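Long-range contacts in AtxE2 (Asticcacaulis excentricus, PDB 5TXE), which hydrolyses the isopeptide bond of the threaded lasso peptides astexin-2 and astexin-3, opening them into linear peptides: residues T39-V44 against V649-I654; L43-D48 against D78-L83; A545-S550 against D655-W660. The protein carries 1 engineered substitution. All blocks are in the same frame, centred on the assembly; numbering follows the deposited sequence.

Contact 1: residues T39-V44 against V649-I654; sequences TPEVLV and VYNRTI
Two torsions set Tyr650 against Leu43: the tyrosine holds its CG opposite its own carbonyl carbon (chi1 -75°), sending the ring across to the short helix 40-44, while Leu43 holds CG opposite its backbone N (chi1 179°) and turns a methyl to meet it. Leu43 CD2 comes within 3.5 Å of Tyr650 CE2, the two side chains crossing at about a right angle. In the plane of the ring, at its edge, lie Pro40 O and Val44 N, the two ends of a helical backbone bond, with Val44 N 4.0 Å from Tyr650 CE2. Beyond the ring, the Tyr650 hydroxyl takes a hydrogen bond from a water 2.8 Å away from OH, and that water also donates weakly to Leu43 O; the same OH is hydrogen-bonded to Asp450 OD1. A phenylalanine here would probably keep much of the ring packing but leave Asp450 and the water without their hydroxyl partner. Pro40, the first helical residue after the N-cap Thr39, makes the second half of the contact, its CG resting 3.4 Å from Asn651 OD1 and 3.7 Å from Ile654 CD1. At the solvent side Glu41 OE2 stands 3.6 Å from Asn651 ND2. Over these segments the helix axes run roughly antiparallel, at 143°, with Pro456 of helix 454-459 touching Pro40, Leu43 and Ile654, and strand 628-633 lying against Val649 and Arg652.

Contact 2: residues L43-D48 against D78-L83; sequences LVRLAD and DPVTNL
The beta-hairpin that joins strands 69-78 and 83-92 turns through residues 79-82, and Pro79 in this turn meets Val44 and Arg45 of segment 43-48. Asn82 N, weakly, and Leu83 N both donate to Asp78 O, which makes a G1 beta bulge, and Asp78 also makes an Asx turn: its OD1 accepts from Val80 N at 2.9 Å, the donor sitting 39° out of the carboxylate plane. Pro79 CG serves two neighbours. Val44 CG1 touches it at 3.8 Å, and the guanidinium of Arg45 lays one face against it, the carbon 3.6 Å above the plane and offset toward the rim. An Arg45 chain extended from CG to NE (chi2 176°, chi3 167°) carries the group this far, so that Val80 CG2 meets its edge, 3.9 Å from Arg45 NH2. In the guanidinium plane a water bridges the charges, accepting from Arg45 NH2 at 2.7 Å and donating to Asp78 OD1 at 2.8 Å. At the other end of the guanidinium, NH1 turns back to hydrogen-bond Glu41 O. Arg45 NH2 and Asp78 OD1 are themselves 4.4 Å apart, with the oxygen well out of the guanidinium plane. The attraction between the two charges is therefore probably modest and passed on largely through the water, while the flat cation gains its closest cross-contact from the apolar proline ring.

Contact 3: residues A545-S550 against D655-W660; sequences AAVTSS and DWFRFW
Ala545, Phe657 and Val547 bury the most surface here. Ala545 sends its CB toward helix 643-662, where it lies 3.9 Å from Phe657 CE1 and 4.0 Å from Trp660 CB. The Phe657 ring is reached by its chi1 of -74°, which puts CG opposite the carbonyl carbon and brings the ring end to the strand. There Ala545 O lies in the plane of the ring at its edge, 3.8 Å from Phe657 CE1. Farther along the strand, Val547 CG2 touches two aromatic groups: it is 3.8 Å from Phe657 CZ and 3.5 Å from Trp656 CD1, the valine and indole side chains lying alongside each other and pointing opposite ways. Strand 545-548 is an inner strand of the central mixed sheet of the alpha/beta-hydrolase fold, as in the prolyl oligopeptidase family, whose loops probably carry the charge-relay residues. It is hydrogen-bonded in parallel to strands 521-525 and 602-607, and the helix packs on one face of that sheet, its direction nearly opposite to the strand's over these segments (168°). Val547's side chain is about 12 Å from that of Glu610, a presumed charge-relay residue. A single polar link crosses between strand and helix: Trp656 NE1 gives a weak, strongly bent hydrogen bond to Ala546 O, 3.1 Å long. On the helix Trp660 NE1 lies over one face of the Trp656 indole, and Trp678 of helix 672-684 meets it edge-to-face.

From the N terminus, helix 40-44 comes first, and contacts 1 and 2 both start there; their segments share Leu43 and Val44, of which Val44 touches in both. Contact 2 closes a short loop onto the hairpin at 78-83, its segments 30 residues apart, and this loop lies within the span of contact 1, whose segments are 605 residues apart, ending on helix 643-662. Contact 3 joins segments 105 residues apart within the hydrolase domain and crosses contact 1: 545-550 lies inside the long loop, while 655-660 lies beyond its end. Thr653 OG1 packs against Val547 CG1 where the two meet. Together they join the N-terminal helix, a hairpin of the first antiparallel sheet and the central hydrolase sheet.

Contact 1: residues T39-V44 against V649-I654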
loop_
_atom_site.group_PDB
_atom_site.type_symbol
_atom_site.label_atom_id
_atom_site.label_comp_id
_atom_site.label_asym_id
_atom_site.label_seq_id
_atom_site.Cartn_x
_atom_site.Cartn_y
_atom_site.Cartn_z
ATOM N N THR A 39 -15.059 -3.355 16.527
ATOM C CA THR A 39 -14.040 -2.896 17.474
ATOM C C THR A 39 -12.638 -3.100 16.918
ATOM O O THR A 39 -12.458 -3.730 15.864
ATOM C CB THR A 39 -14.132 -3.677 18.762
ATOM O OG1 THR A 39 -13.896 -5.037 18.461
ATOM C CG2 THR A 39 -15.530 -3.512 19.402
ATOM N N PRO A 40 -11.628 -2.534 17.594
ATOM C CA PRO A 40 -10.264 -2.820 17.103
ATOM C C PRO A 40 -9.925 -4.317 17.056
ATOM O O PRO A 40 -9.260 -4.744 16.157
ATOM C CB PRO A 40 -9.377 -2.121 18.123
ATOM C CG PRO A 40 -10.240 -1.010 18.647
ATOM C CD PRO A 40 -11.598 -1.630 18.753
ATOM N N GLU A 41 -10.447 -5.090 17.997
ATOM C CA GLU A 41 -10.283 -6.572 18.055
ATOM C C GLU A 41 -10.886 -7.250 16.821
ATOM O O GLU A 41 -10.315 -8.178 16.287
ATOM C CB GLU A 41 -10.863 -7.147 19.393
ATOM C CG GLU A 41 -10.007 -6.860 20.679
ATOM C CD GLU A 41 -10.029 -5.377 21.178
ATOM O OE1 GLU A 41 -11.016 -4.598 20.876
ATOM O OE2 GLU A 41 -9.033 -4.944 21.873
ATOM N N VAL A 42 -12.015 -6.738 16.340
ATOM C CA VAL A 42 -12.638 -7.274 15.142
ATOM C C VAL A 42 -11.824 -6.871 13.911
ATOM O O VAL A 42 -11.514 -7.702 13.074
ATOM C CB VAL A 42 -14.119 -6.801 15.015
ATOM C CG1 VAL A 42 -14.767 -7.320 13.728
ATOM C CG2 VAL A 42 -14.926 -7.290 16.217
ATOM N N LEU A 43 -11.451 -5.593 13.828
ATOM C CA LEU A 43 -10.771 -5.073 12.644
ATOM C C LEU A 43 -9.423 -5.747 12.406
ATOM O O LEU A 43 -9.086 -6.138 11.292
ATOM C CB LEU A 43 -10.571 -3.573 12.791
ATOM C CG LEU A 43 -9.863 -2.866 11.653
ATOM C CD1 LEU A 43 -10.690 -3.024 10.376
ATOM C CD2 LEU A 43 -9.638 -1.387 11.966
ATOM N N VAL A 44 -8.629 -5.891 13.456
ATOM C CA VAL A 44 -7.311 -6.446 13.260
ATOM C C VAL A 44 -7.391 -7.903 12.796
ATOM O O VAL A 44 -6.488 -8.381 12.108
ATOM C CB VAL A 44 -6.423 -6.299 14.517
ATOM C CG1 VAL A 44 -6.862 -7.239 15.626
ATOM C CG2 VAL A 44 -4.972 -6.659 14.200
ATOM N N VAL A 649 -1.511 -0.189 18.604
ATOM C CA VAL A 649 -1.555 1.090 17.933
ATOM C C VAL A 649 -3.018 1.606 17.782
ATOM O O VAL A 649 -3.329 2.729 18.158
ATOM C CB VAL A 649 -0.904 0.980 16.560
ATOM C CG1 VAL A 649 -1.154 2.247 15.710
ATOM C CG2 VAL A 649 0.591 0.832 16.741
ATOM N N TYR A 650 -3.896 0.750 17.241
ATOM C CA TYR A 650 -5.326 1.041 17.143
ATOM C C TYR A 650 -5.871 1.543 18.462
ATOM O O TYR A 650 -6.518 2.594 18.526
ATOM C CB TYR A 650 -6.128 -0.197 16.794
ATOM C CG TYR A 650 -6.084 -0.711 15.368
ATOM C CD1 TYR A 650 -5.449 -0.033 14.321
ATOM C CD2 TYR A 650 -6.732 -1.901 15.050
ATOM C CE1 TYR A 650 -5.423 -0.556 13.018
ATOM C CE2 TYR A 650 -6.764 -2.396 13.751
ATOM C CZ TYR A 650 -6.132 -1.723 12.740
ATOM O OH TYR A 650 -6.246 -2.258 11.501
ATOM N N ASN A 651 -5.609 0.803 19.531
ATOM C CA ASN A 651 -6.219 1.131 20.830
ATOM C C ASN A 651 -5.676 2.395 21.448
ATOM O O ASN A 651 -6.430 3.167 22.032
ATOM C CB ASN A 651 -6.018 0.006 21.811
ATOM C CG ASN A 651 -7.002 -1.118 21.580
ATOM O OD1 ASN A 651 -8.138 -0.876 21.272
ATOM N ND2 ASN A 651 -6.574 -2.332 21.757
ATOM N N ARG A 652 -4.373 2.628 21.325
ATOM C CA ARG A 652 -3.833 3.816 21.891
ATOM C C ARG A 652 -4.272 5.056 21.085
ATOM O O ARG A 652 -4.392 6.157 21.624
ATOM C CB ARG A 652 -2.313 3.710 21.957
ATOM C CG ARG A 652 -1.692 4.814 22.801
ATOM C CD ARG A 652 -0.163 4.686 22.801
ATOM N NE ARG A 652 0.332 3.647 23.710
ATOM C CZ ARG A 652 0.818 2.470 23.336
ATOM N NH1 ARG A 652 0.827 2.118 22.110
ATOM N NH2 ARG A 652 1.255 1.613 24.245
ATOM N N THR A 653 -4.397 4.906 19.782
ATOM C CA THR A 653 -4.789 6.014 18.990
ATOM C C THR A 653 -6.256 6.408 19.287
ATOM O O THR A 653 -6.563 7.584 19.391
ATOM C CB THR A 653 -4.623 5.695 17.516
ATOM O OG1 THR A 653 -3.246 5.811 17.211
ATOM C CG2 THR A 653 -5.386 6.685 16.657
ATOM N N ILE A 654 -7.132 5.421 19.491
ATOM C CA ILE A 654 -8.501 5.711 19.936
ATOM C C ILE A 654 -8.485 6.353 21.306
ATOM O O ILE A 654 -9.166 7.356 21.529
ATOM C CB ILE A 654 -9.362 4.461 19.937
ATOM C CG1 ILE A 654 -9.620 4.050 18.513
ATOM C CG2 ILE A 654 -10.706 4.689 20.600
ATOM C CD1 ILE A 654 -10.170 2.650 18.376
HETATM O O HOH W 1 -6.374 -4.624 10.041
#

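Contact 2: residues L43-D48 against D78-L83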
loop_
_atom_site.group_PDB
_atom_site.type_symbol
_atom_site.label_atom_id
_atom_site.label_comp_id
_atom_site.label_asym_id
_atom_site.label_seq_id
_atom_site.Cartn_x
_atom_site.Cartn_y
_atom_site.Cartn_z
ATOM N N LEU A 43 -11.451 -5.593 13.828
ATOM C CA LEU A 43 -10.771 -5.073 12.644
ATOM C C LEU A 43 -9.423 -5.747 12.406
ATOM O O LEU A 43 -9.086 -6.138 11.292
ATOM C CB LEU A 43 -10.571 -3.573 12.791
ATOM C CG LEU A 43 -9.863 -2.866 11.653
ATOM C CD1 LEU A 43 -10.690 -3.024 10.376
ATOM C CD2 LEU A 43 -9.638 -1.387 11.966
ATOM N N VAL A 44 -8.629 -5.891 13.456
ATOM C CA VAL A 44 -7.311 -6.446 13.260
ATOM C C VAL A 44 -7.391 -7.903 12.796
ATOM O O VAL A 44 -6.488 -8.381 12.108
ATOM C CB VAL A 44 -6.423 -6.299 14.517
ATOM C CG1 VAL A 44 -6.862 -7.239 15.626
ATOM C CG2 VAL A 44 -4.972 -6.659 14.200
ATOM N N ARG A 45 -8.479 -8.601 13.118
ATOM C CA ARG A 45 -8.621 -9.985 12.685
ATOM C C ARG A 45 -9.284 -10.178 11.313
ATOM O O ARG A 45 -9.461 -11.311 10.894
ATOM C CB ARG A 45 -9.438 -10.740 13.723
ATOM C CG ARG A 45 -8.745 -10.934 15.065
ATOM C CD ARG A 45 -9.698 -11.609 16.042
ATOM N NE ARG A 45 -9.025 -12.094 17.231
ATOM C CZ ARG A 45 -8.754 -11.357 18.283
ATOM N NH1 ARG A 45 -9.070 -10.070 18.306
ATOM N NH2 ARG A 45 -8.167 -11.909 19.326
ATOM N N LEU A 46 -9.712 -9.113 10.645
ATOM C CA LEU A 46 -10.315 -9.283 9.266
ATOM C C LEU A 46 -9.253 -9.732 8.303
ATOM O O LEU A 46 -8.217 -9.061 8.142
ATOM C CB LEU A 46 -10.969 -7.999 8.785
ATOM C CG LEU A 46 -12.208 -7.552 9.583
ATOM C CD1 LEU A 46 -12.728 -6.189 9.151
ATOM C CD2 LEU A 46 -13.327 -8.569 9.462
ATOM N N ALA A 47 -9.469 -10.898 7.697
ATOM C CA ALA A 47 -8.504 -11.508 6.821
ATOM C C ALA A 47 -8.329 -10.705 5.553
ATOM O O ALA A 47 -9.146 -9.815 5.275
ATOM C CB ALA A 47 -8.961 -12.900 6.471
ATOM N N ASP A 48 -7.231 -10.978 4.854
ATOM C CA ASP A 48 -6.868 -10.273 3.634
ATOM C C ASP A 48 -6.293 -11.268 2.607
ATOM O O ASP A 48 -5.985 -12.428 2.927
ATOM C CB ASP A 48 -5.871 -9.131 3.919
ATOM C CG ASP A 48 -6.085 -7.874 2.973
ATOM O OD1 ASP A 48 -6.965 -7.867 2.029
ATOM O OD2 ASP A 48 -5.330 -6.879 3.163
ATOM N N ASP A 78 -3.563 -12.670 14.158
ATOM C CA ASP A 78 -3.989 -13.055 15.498
ATOM C C ASP A 78 -3.148 -12.291 16.487
ATOM O O ASP A 78 -1.967 -12.578 16.630
ATOM C CB ASP A 78 -3.810 -14.558 15.716
ATOM C CG ASP A 78 -4.249 -15.006 17.144
ATOM O OD1 ASP A 78 -4.581 -14.164 18.024
ATOM O OD2 ASP A 78 -4.287 -16.230 17.387
ATOM N N PRO A 79 -3.752 -11.327 17.186
ATOM C CA PRO A 79 -3.011 -10.434 18.069
ATOM C C PRO A 79 -2.680 -11.047 19.426
ATOM O O PRO A 79 -1.800 -10.551 20.109
ATOM C CB PRO A 79 -3.928 -9.230 18.208
ATOM C CG PRO A 79 -5.285 -9.773 17.984
ATOM C CD PRO A 79 -5.152 -10.925 17.037
ATOM N N VAL A 80 -3.288 -12.189 19.751
ATOM C CA VAL A 80 -2.977 -12.863 21.010
ATOM C C VAL A 80 -1.712 -13.655 20.847
ATOM O O VAL A 80 -0.806 -13.566 21.681
ATOM C CB VAL A 80 -4.146 -13.742 21.469
ATOM C CG1 VAL A 80 -3.780 -14.552 22.723
ATOM C CG2 VAL A 80 -5.357 -12.863 21.780
ATOM N N THR A 81 -1.606 -14.423 19.768
ATOM C CA THR A 81 -0.375 -15.163 19.507
ATOM C C THR A 81 0.614 -14.271 18.830
ATOM O O THR A 81 1.791 -14.622 18.746
ATOM C CB THR A 81 -0.559 -16.341 18.511
ATOM O OG1 THR A 81 -1.155 -15.817 17.290
ATOM C CG2 THR A 81 -1.437 -17.407 19.115
ATOM N N ASN A 82 0.168 -13.114 18.351
ATOM C CA ASN A 82 1.054 -12.147 17.665
ATOM C C ASN A 82 1.681 -12.727 16.421
ATOM O O ASN A 82 2.848 -12.578 16.163
ATOM C CB ASN A 82 2.128 -11.532 18.574
ATOM C CG ASN A 82 2.821 -10.350 17.897
ATOM O OD1 ASN A 82 2.192 -9.627 17.123
ATOM N ND2 ASN A 82 4.121 -10.173 18.138
ATOM N N LEU A 83 0.849 -13.395 15.649
ATOM C CA LEU A 83 1.245 -14.071 14.419
ATOM C C LEU A 83 0.164 -13.997 13.383
ATOM O O LEU A 83 -1.022 -14.122 13.697
ATOM C CB LEU A 83 1.501 -15.556 14.685
ATOM C CG LEU A 83 2.818 -15.942 15.370
ATOM C CD1 LEU A 83 2.812 -17.455 15.725
ATOM C CD2 LEU A 83 4.061 -15.616 14.554
HETATM O O HOH W 2 -7.154 -14.400 18.986
#

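Contact 3: residues A545-S550 against D655-W660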
loop_
_atom_site.group_PDB
_atom_site.type_symbol
_atom_site.label_atom_id
_atom_site.label_comp_id
_atom_site.label_asym_id
_atom_site.label_seq_id
_atom_site.Cartn_x
_atom_site.Cartn_y
_atom_site.Cartn_z
ATOM N N ALA A 545 -5.491 17.791 18.008
ATOM C CA ALA A 545 -4.689 16.597 18.417
ATOM C C ALA A 545 -4.207 15.856 17.189
ATOM O O ALA A 545 -4.831 15.977 16.111
ATOM C CB ALA A 545 -5.489 15.696 19.316
ATOM N N ALA A 546 -3.069 15.180 17.311
ATOM C CA ALA A 546 -2.520 14.458 16.192
ATOM C C ALA A 546 -1.814 13.184 16.606
ATOM O O ALA A 546 -1.376 13.056 17.764
ATOM C CB ALA A 546 -1.615 15.346 15.393
ATOM N N VAL A 547 -1.761 12.238 15.660
ATOM C CA VAL A 547 -1.029 11.032 15.762
ATOM C C VAL A 547 -0.262 10.856 14.474
ATOM O O VAL A 547 -0.789 11.130 13.407
ATOM C CB VAL A 547 -1.940 9.835 15.968
ATOM C CG1 VAL A 547 -1.112 8.552 16.026
ATOM C CG2 VAL A 547 -2.715 9.995 17.279
ATOM N N THR A 548 1.010 10.445 14.569
ATOM C CA THR A 548 1.821 10.120 13.392
ATOM C C THR A 548 2.592 8.820 13.651
ATOM O O THR A 548 2.884 8.503 14.795
ATOM C CB THR A 548 2.750 11.283 13.030
ATOM O OG1 THR A 548 3.468 10.952 11.876
ATOM C CG2 THR A 548 3.819 11.558 14.084
ATOM N N SER A 549 2.922 8.077 12.626
ATOM C CA SER A 549 3.698 6.850 12.783
ATOM C C SER A 549 5.204 7.105 12.701
ATOM O O SER A 549 5.994 6.245 13.053
ATOM C CB SER A 549 3.358 5.894 11.689
ATOM O OG SER A 549 3.891 6.397 10.472
ATOM N N SER A 550 5.591 8.270 12.244
ATOM C CA SER A 550 6.982 8.614 12.165
ATOM C C SER A 550 7.221 10.121 12.320
ATOM O O SER A 550 6.313 10.938 12.203
ATOM C CB SER A 550 7.571 8.175 10.833
ATOM O OG SER A 550 6.937 8.861 9.757
ATOM N N ASP A 655 -7.696 5.823 22.227
ATOM C CA ASP A 655 -7.671 6.389 23.552
ATOM C C ASP A 655 -7.193 7.843 23.482
ATOM O O ASP A 655 -7.656 8.712 24.220
ATOM C CB ASP A 655 -6.705 5.648 24.475
ATOM C CG ASP A 655 -7.144 4.231 24.846
ATOM O OD1 ASP A 655 -8.288 3.834 24.551
ATOM O OD2 ASP A 655 -6.315 3.482 25.419
ATOM N N TRP A 656 -6.212 8.084 22.639
ATOM C CA TRP A 656 -5.615 9.398 22.573
ATOM C C TRP A 656 -6.660 10.414 22.126
ATOM O O TRP A 656 -6.783 11.474 22.743
ATOM C CB TRP A 656 -4.457 9.391 21.612
ATOM C CG TRP A 656 -3.737 10.635 21.379
ATOM C CD1 TRP A 656 -3.841 11.420 20.280
ATOM C CD2 TRP A 656 -2.679 11.170 22.139
ATOM N NE1 TRP A 656 -2.950 12.446 20.325
ATOM C CE2 TRP A 656 -2.220 12.330 21.468
ATOM C CE3 TRP A 656 -2.091 10.824 23.346
ATOM C CZ2 TRP A 656 -1.228 13.135 21.970
ATOM C CZ3 TRP A 656 -1.046 11.626 23.829
ATOM C CH2 TRP A 656 -0.595 12.724 23.129
ATOM N N PHE A 657 -7.335 10.123 21.021
ATOM C CA PHE A 657 -8.376 11.035 20.546
ATOM C C PHE A 657 -9.584 11.162 21.499
ATOM O O PHE A 657 -10.099 12.259 21.694
ATOM C CB PHE A 657 -8.797 10.684 19.153
ATOM C CG PHE A 657 -7.787 11.061 18.091
ATOM C CD1 PHE A 657 -7.274 12.311 18.040
ATOM C CD2 PHE A 657 -7.304 10.125 17.231
ATOM C CE1 PHE A 657 -6.311 12.640 17.110
ATOM C CE2 PHE A 657 -6.362 10.441 16.272
ATOM C CZ PHE A 657 -5.892 11.707 16.191
ATOM N N ARG A 658 -9.980 10.090 22.163
ATOM C CA ARG A 658 -11.014 10.206 23.194
ATOM C C ARG A 658 -10.586 11.118 24.327
ATOM O O ARG A 658 -11.395 11.903 24.844
ATOM C CB ARG A 658 -11.398 8.866 23.785
ATOM C CG ARG A 658 -12.167 8.006 22.824
ATOM C CD ARG A 658 -12.618 6.676 23.461
ATOM N NE ARG A 658 -13.728 6.911 24.362
ATOM C CZ ARG A 658 -13.840 6.482 25.616
ATOM N NH1 ARG A 658 -12.943 5.680 26.184
ATOM N NH2 ARG A 658 -14.918 6.836 26.292
ATOM N N PHE A 659 -9.310 11.045 24.705
ATOM C CA PHE A 659 -8.796 11.849 25.785
ATOM C C PHE A 659 -8.788 13.331 25.397
ATOM O O PHE A 659 -9.306 14.150 26.142
ATOM C CB PHE A 659 -7.389 11.363 26.245
ATOM C CG PHE A 659 -6.760 12.186 27.365
ATOM C CD1 PHE A 659 -7.041 11.930 28.665
ATOM C CD2 PHE A 659 -5.911 13.221 27.072
ATOM C CE1 PHE A 659 -6.495 12.712 29.676
ATOM C CE2 PHE A 659 -5.332 13.973 28.060
ATOM C CZ PHE A 659 -5.620 13.720 29.360
ATOM N N TRP A 660 -8.191 13.682 24.265
ATOM C CA TRP A 660 -8.007 15.055 23.941
ATOM C C TRP A 660 -9.190 15.673 23.293
ATOM O O TRP A 660 -9.381 16.876 23.459
ATOM C CB TRP A 660 -6.857 15.253 23.010
ATOM C CG TRP A 660 -5.541 14.863 23.616
ATOM C CD1 TRP A 660 -4.821 13.735 23.359
ATOM C CD2 TRP A 660 -4.777 15.640 24.527
ATOM N NE1 TRP A 660 -3.628 13.774 24.054
ATOM C CE2 TRP A 660 -3.592 14.934 24.788
ATOM C CE3 TRP A 660 -4.994 16.871 25.161
ATOM C CZ2 TRP A 660 -2.629 15.406 25.642
ATOM C CZ3 TRP A 660 -4.040 17.344 26.020
ATOM C CH2 TRP A 660 -2.862 16.599 26.261
#